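Local coordinates for protein serine-tRNA ligase (Naegleria fowleri, PDB 6BLJ) that probably attaches serine to its cognate tRNA as a cytoplasmic class II aminoacyl-tRNA synthetase, and binds AMP in its active site, at residues E253-K256 against K257-Q260; T283-Q286 against P287-F291. All blocks are in the same frame, centred on the assembly; numbering follows the deposited sequence. Where two conformers were deposited one is given.

In the fold
Two local contacts, their centres about 10 Å apart, follow each other along the chain and meet in space. Contact 1 (253-260) comes first and joins helix 252-256 to the loop behind it; helix 263-266 and the short strands 270-272 and 278-280 intervene before contact 2 (283-291), which runs from a capped turn into helix 285-290. The two touch through Met255 and Gln286, and through Val258 CG1, 3.8 Å from Ala289 CB. Together they span from beside the AMP pocket, where the Thr283 side chain lies about 5 Å from the nucleotide, to the second subunit, whose Gln208 and Val209 both contacts reach.

Contact 1 of 2, residues E253-K256 against K257-Q260; sequences EQMK and KVAQ
Met255 reaches over Val258 and Ala259 where the short helix 252-256 of this class II synthetase gives way to a loop, through two successive backbone turns closed by i to i+3 hydrogen bonds. The methionine sets out with CG anti to its own N (chi1 -177°) and bends at both later torsions, which brings its sulfur round to the turn: SD lies 3.9 Å from Val258 CG2 and 4.1 Å from Ala259 CB, and the methionine and valine side chains run roughly perpendicular to each other. Phe264 of the next helix adds to this apolar patch by touching both Met255 and Ala259. Lys257 behaves differently. Its aliphatic part lies alongside the helix, with CG 3.4 Å from Glu253 O, before a bend at the last torsion takes the ammonium group away. Beneath the side chains, Lys257 N bonds to Gln254 O at 3.0 Å and Val258 N to Met255 O at 3.1 Å; each donor comes in from above the acceptor's carbonyl plane, about 60° out of it, and not along a lone pair. Gln254 starts away from the loop, and its OE1 accepts from Gln208 of the second subunit. On the exposed flank, Glu253 is modelled in two conformers; in one of them OE2 receives Lys256 NZ at 2.9 Å from its syn side, so the salt bridge is uncertain as a permanent link. A water also bridges helix and loop, donating to Lys256 O at 2.7 Å and to Ala259 O at 2.9 Å.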
ATOM      1  N   GLU A 253      -8.501   7.286  11.341  1.00 34.14           N
ATOM      2  CA  GLU A 253      -9.920   7.598  11.355  0.52 34.66           C
ATOM      3  C   GLU A 253     -10.164   9.084  11.123  1.00 35.19           C
ATOM      4  O   GLU A 253     -11.179   9.441  10.516  1.00 33.16           O
ATOM      5  CB  GLU A 253     -10.565   7.109  12.652  0.52 37.82           C
ATOM      6  CG  GLU A 253     -10.694   5.573  12.727  0.52 40.01           C
ATOM      7  CD  GLU A 253     -11.348   4.952  11.487  0.52 44.35           C
ATOM      8  OE1 GLU A 253     -12.420   5.429  11.048  0.52 46.46           O
ATOM      9  OE2 GLU A 253     -10.779   3.987  10.937  0.52 44.22           O
ATOM     10  N   GLN A 254      -9.243   9.951  11.548  1.00 32.09           N
ATOM     11  CA  GLN A 254      -9.392  11.373  11.257  1.00 24.77           C
ATOM     12  C   GLN A 254      -9.135  11.649   9.781  1.00 23.68           C
ATOM     13  O   GLN A 254      -9.879  12.402   9.140  1.00 25.71           O
ATOM     14  CB  GLN A 254      -8.424  12.162  12.151  1.00 29.42           C
ATOM     15  CG  GLN A 254      -8.783  12.098  13.637  1.00 27.43           C
ATOM     16  CD  GLN A 254      -9.901  13.043  14.001  1.00 38.54           C
ATOM     17  OE1 GLN A 254      -9.810  14.237  13.722  1.00 34.90           O
ATOM     18  NE2 GLN A 254     -10.948  12.530  14.647  1.00 37.41           N
ATOM     19  N   MET A 255      -8.079  11.051   9.223  1.00 26.88           N
ATOM     20  CA  MET A 255      -7.778  11.270   7.809  1.00 25.71           C
ATOM     21  C   MET A 255      -8.924  10.785   6.917  1.00 25.42           C
ATOM     22  O   MET A 255      -9.225  11.403   5.888  1.00 25.08           O
ATOM     23  CB  MET A 255      -6.464  10.574   7.439  1.00 26.41           C
ATOM     24  CG  MET A 255      -6.008  10.796   5.981  1.00 26.68           C
ATOM     25  SD  MET A 255      -5.630  12.537   5.651  1.00 27.04           S
ATOM     26  CE  MET A 255      -3.950  12.632   6.292  1.00 26.02           C
ATOM     27  N   LYS A 256      -9.593   9.694   7.302  1.00 24.90           N
ATOM     28  CA  LYS A 256     -10.702   9.204   6.482  1.00 31.32           C
ATOM     29  C   LYS A 256     -11.854  10.205   6.389  1.00 35.92           C
ATOM     30  O   LYS A 256     -12.649  10.134   5.443  1.00 34.45           O
ATOM     31  CB  LYS A 256     -11.206   7.865   7.033  1.00 37.76           C
ATOM     32  CG  LYS A 256     -10.392   6.681   6.525  1.00 42.89           C
ATOM     33  CD  LYS A 256     -10.474   5.460   7.423  1.00 43.99           C
ATOM     34  CE  LYS A 256     -11.827   4.784   7.361  1.00 56.63           C
ATOM     35  NZ  LYS A 256     -11.870   3.565   8.236  1.00 61.56           N
ATOM     36  N   LYS A 257     -11.949  11.152   7.328  1.00 35.11           N
ATOM     37  CA  LYS A 257     -13.003  12.161   7.285  1.00 36.94           C
ATOM     38  C   LYS A 257     -12.696  13.334   6.363  1.00 38.34           C
ATOM     39  O   LYS A 257     -13.613  14.112   6.068  1.00 41.59           O
ATOM     40  CB  LYS A 257     -13.275  12.708   8.691  1.00 33.24           C
ATOM     41  CG  LYS A 257     -13.689  11.657   9.734  1.00 31.95           C
ATOM     42  CD  LYS A 257     -13.841  12.290  11.122  1.00 37.33           C
ATOM     43  CE  LYS A 257     -14.274  11.283  12.200  1.00 40.01           C
ATOM     44  NZ  LYS A 257     -15.695  10.870  12.013  1.00 45.24           N
ATOM     45  N   VAL A 258     -11.450  13.502   5.911  1.00 32.61           N
ATOM     46  CA  VAL A 258     -11.066  14.684   5.144  1.00 36.38           C
ATOM     47  C   VAL A 258     -10.468  14.356   3.781  1.00 39.22           C
ATOM     48  O   VAL A 258     -10.120  15.278   3.043  1.00 46.63           O
ATOM     49  CB  VAL A 258     -10.077  15.566   5.938  1.00 34.02           C
ATOM     50  CG1 VAL A 258     -10.645  15.966   7.293  1.00 29.74           C
ATOM     51  CG2 VAL A 258      -8.726  14.845   6.101  1.00 25.50           C
ATOM     52  N   ALA A 259     -10.344  13.085   3.411  1.00 39.25           N
ATOM     53  CA  ALA A 259      -9.646  12.733   2.178  1.00 44.05           C
ATOM     54  C   ALA A 259     -10.362  11.592   1.461  1.00 37.99           C
ATOM     55  O   ALA A 259     -11.092  10.818   2.084  1.00 34.85           O
ATOM     56  CB  ALA A 259      -8.191  12.340   2.472  1.00 42.28           C
ATOM     57  N   GLN A 260     -10.130  11.487   0.142  1.00 36.47           N
ATOM     58  CA  GLN A 260     -10.677  10.408  -0.688  0.51 43.60           C
ATOM     59  C   GLN A 260      -9.892   9.122  -0.464  1.00 44.94           C
ATOM     60  O   GLN A 260      -8.660   9.147  -0.430  1.00 47.42           O
ATOM     61  CB  GLN A 260     -10.598  10.763  -2.184  0.51 45.44           C
ATOM     62  CG  GLN A 260     -11.735  11.596  -2.788  0.51 47.44           C
ATOM     63  CD  GLN A 260     -11.676  11.642  -4.322  0.51 46.09           C
ATOM     64  OE1 GLN A 260     -12.219  12.551  -4.961  0.51 36.77           O
ATOM     65  NE2 GLN A 260     -11.015  10.654  -4.913  0.51 45.56           N
TER
HETATM   66  O   HOH W   1     -12.271   8.457   3.312  1.00 47.31           O

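Contact 2 of 2, residues T283-Q286 against P287-F291; sequences TSEQ and PIAAF
The pyrrolidine ring of Pro287 meets the preceding turn through two carbonyl oxygens: Ser284 O stands over one face, 3.2 Å from CD, while Thr283 O comes up to the edge near the ring plane, 3.3 Å from the same atom. The flat amide of Gln286 has Met255 CE over one face at OE1, which accepts from Ala282 N. Thr283 O takes Gln286 N, and Ser284 O takes Ile288 N at 3.0 Å, the donor lying almost straight ahead of the carbonyl. With Ala289 N to Glu285 O at 2.9 Å and Ala290 N to Gln286 O at 3.1 Å, the Ile288 bond makes the i to i+4 pattern of an alpha-helix; Pro287 sits in its first turn, where the missing N-H costs no bond within the helix. Ile288, with CG1 beside its own N (chi1 -65°), also lays CG1 3.1 Å from Ser284 O. At the entrance, Thr283 OG1 caps the turn by accepting from Glu285 N at 3.2 Å and also bonds Lys335 of the AMP pocket. The sequence Thr-Ser-Glu probably corresponds to the TXE loop of seryl-tRNA synthetases, which in relatives helps to recognise serine. Helix 285-290 rests on strands 304-313 and 332-342, where Tyr306 and Phe339 touch Ile288; Met250 of strand 249-251 packs on Pro287 and Ala290, and the Phe291 ring makes a T-shaped stack with Phe216 of the second subunit.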
ATOM      1  N   THR A 283      -1.023  17.868   3.054  1.00 21.82           N
ATOM      2  CA  THR A 283      -1.323  19.294   2.999  1.00 22.09           C
ATOM      3  C   THR A 283      -1.928  19.695   4.341  1.00 25.65           C
ATOM      4  O   THR A 283      -2.677  18.916   4.934  1.00 22.06           O
ATOM      5  CB  THR A 283      -2.293  19.626   1.836  1.00 23.03           C
ATOM      6  OG1 THR A 283      -2.813  20.957   1.990  1.00 22.81           O
ATOM      7  CG2 THR A 283      -3.485  18.639   1.765  1.00 20.73           C
ATOM      8  N   SER A 284      -1.611  20.912   4.815  1.00 19.27           N
ATOM      9  CA  SER A 284      -2.201  21.360   6.075  1.00 21.76           C
ATOM     10  C   SER A 284      -3.716  21.466   5.987  1.00 23.89           C
ATOM     11  O   SER A 284      -4.382  21.559   7.027  1.00 24.48           O
ATOM     12  CB  SER A 284      -1.613  22.716   6.521  1.00 25.15           C
ATOM     13  OG  SER A 284      -1.851  23.733   5.552  1.00 24.67           O
ATOM     14  N   GLU A 285      -4.280  21.433   4.782  1.00 23.00           N
ATOM     15  CA  GLU A 285      -5.733  21.481   4.662  1.00 24.01           C
ATOM     16  C   GLU A 285      -6.394  20.287   5.356  1.00 22.31           C
ATOM     17  O   GLU A 285      -7.508  20.403   5.891  1.00 22.00           O
ATOM     18  CB  GLU A 285      -6.096  21.546   3.177  1.00 24.56           C
ATOM     19  CG  GLU A 285      -7.560  21.537   2.910  1.00 43.36           C
ATOM     20  CD  GLU A 285      -7.975  20.271   2.236  1.00 64.19           C
ATOM     21  OE1 GLU A 285      -7.433  19.988   1.138  1.00 69.46           O
ATOM     22  OE2 GLU A 285      -8.819  19.557   2.819  1.00 70.17           O
ATOM     23  N   GLN A 286      -5.708  19.131   5.374  1.00 21.19           N
ATOM     24  CA  GLN A 286      -6.272  17.945   6.016  1.00 25.18           C
ATOM     25  C   GLN A 286      -6.427  18.113   7.528  1.00 24.68           C
ATOM     26  O   GLN A 286      -7.537  17.881   8.040  1.00 23.30           O
ATOM     27  CB  GLN A 286      -5.435  16.712   5.632  1.00 22.75           C
ATOM     28  CG  GLN A 286      -5.663  16.282   4.157  1.00 22.70           C
ATOM     29  CD  GLN A 286      -4.545  15.386   3.601  1.00 27.54           C
ATOM     30  OE1 GLN A 286      -3.444  15.312   4.159  1.00 22.57           O
ATOM     31  NE2 GLN A 286      -4.838  14.693   2.512  1.00 23.32           N
ATOM     32  N   PRO A 287      -5.392  18.480   8.303  1.00 23.27           N
ATOM     33  CA  PRO A 287      -5.625  18.686   9.743  1.00 21.87           C
ATOM     34  C   PRO A 287      -6.457  19.921  10.054  1.00 22.63           C
ATOM     35  O   PRO A 287      -7.192  19.928  11.053  1.00 21.90           O
ATOM     36  CB  PRO A 287      -4.204  18.809  10.324  1.00 22.33           C
ATOM     37  CG  PRO A 287      -3.348  19.276   9.161  1.00 19.83           C
ATOM     38  CD  PRO A 287      -3.952  18.554   7.966  1.00 19.50           C
ATOM     39  N   ILE A 288      -6.373  20.973   9.241  1.00 23.97           N
ATOM     40  CA  ILE A 288      -7.176  22.158   9.528  1.00 23.39           C
ATOM     41  C   ILE A 288      -8.660  21.860   9.324  1.00 29.51           C
ATOM     42  O   ILE A 288      -9.518  22.379  10.051  1.00 26.88           O
ATOM     43  CB  ILE A 288      -6.700  23.354   8.680  1.00 25.50           C
ATOM     44  CG1 ILE A 288      -5.270  23.761   9.083  1.00 21.24           C
ATOM     45  CG2 ILE A 288      -7.641  24.551   8.855  1.00 25.60           C
ATOM     46  CD1 ILE A 288      -4.652  24.776   8.139  1.00 29.58           C
ATOM     47  N   ALA A 289      -8.993  21.045   8.318  1.00 26.23           N
ATOM     48  CA  ALA A 289     -10.368  20.578   8.172  1.00 29.31           C
ATOM     49  C   ALA A 289     -10.802  19.766   9.386  1.00 26.56           C
ATOM     50  O   ALA A 289     -11.859  20.023   9.969  1.00 32.52           O
ATOM     51  CB  ALA A 289     -10.515  19.749   6.890  1.00 29.21           C
ATOM     52  N   ALA A 290      -9.986  18.789   9.797  1.00 26.64           N
ATOM     53  CA  ALA A 290     -10.362  17.940  10.927  1.00 26.31           C
ATOM     54  C   ALA A 290     -10.486  18.752  12.215  1.00 27.62           C
ATOM     55  O   ALA A 290     -11.277  18.401  13.094  1.00 25.95           O
ATOM     56  CB  ALA A 290      -9.341  16.807  11.100  1.00 23.35           C
ATOM     57  N   PHE A 291      -9.742  19.860  12.311  1.00 25.39           N
ATOM     58  CA  PHE A 291      -9.835  20.790  13.435  1.00 27.47           C
ATOM     59  C   PHE A 291     -11.271  21.241  13.680  1.00 34.00           C
ATOM     60  O   PHE A 291     -11.636  21.567  14.816  1.00 31.27           O
ATOM     61  CB  PHE A 291      -8.923  21.997  13.136  1.00 25.19           C
ATOM     62  CG  PHE A 291      -8.841  23.043  14.235  1.00 28.93           C
ATOM     63  CD1 PHE A 291      -7.784  23.042  15.135  1.00 24.81           C
ATOM     64  CD2 PHE A 291      -9.769  24.076  14.311  1.00 30.69           C
ATOM     65  CE1 PHE A 291      -7.685  24.025  16.136  1.00 25.64           C
ATOM     66  CE2 PHE A 291      -9.676  25.050  15.296  1.00 35.62           C
ATOM     67  CZ  PHE A 291      -8.636  25.029  16.208  1.00 29.55           C
TER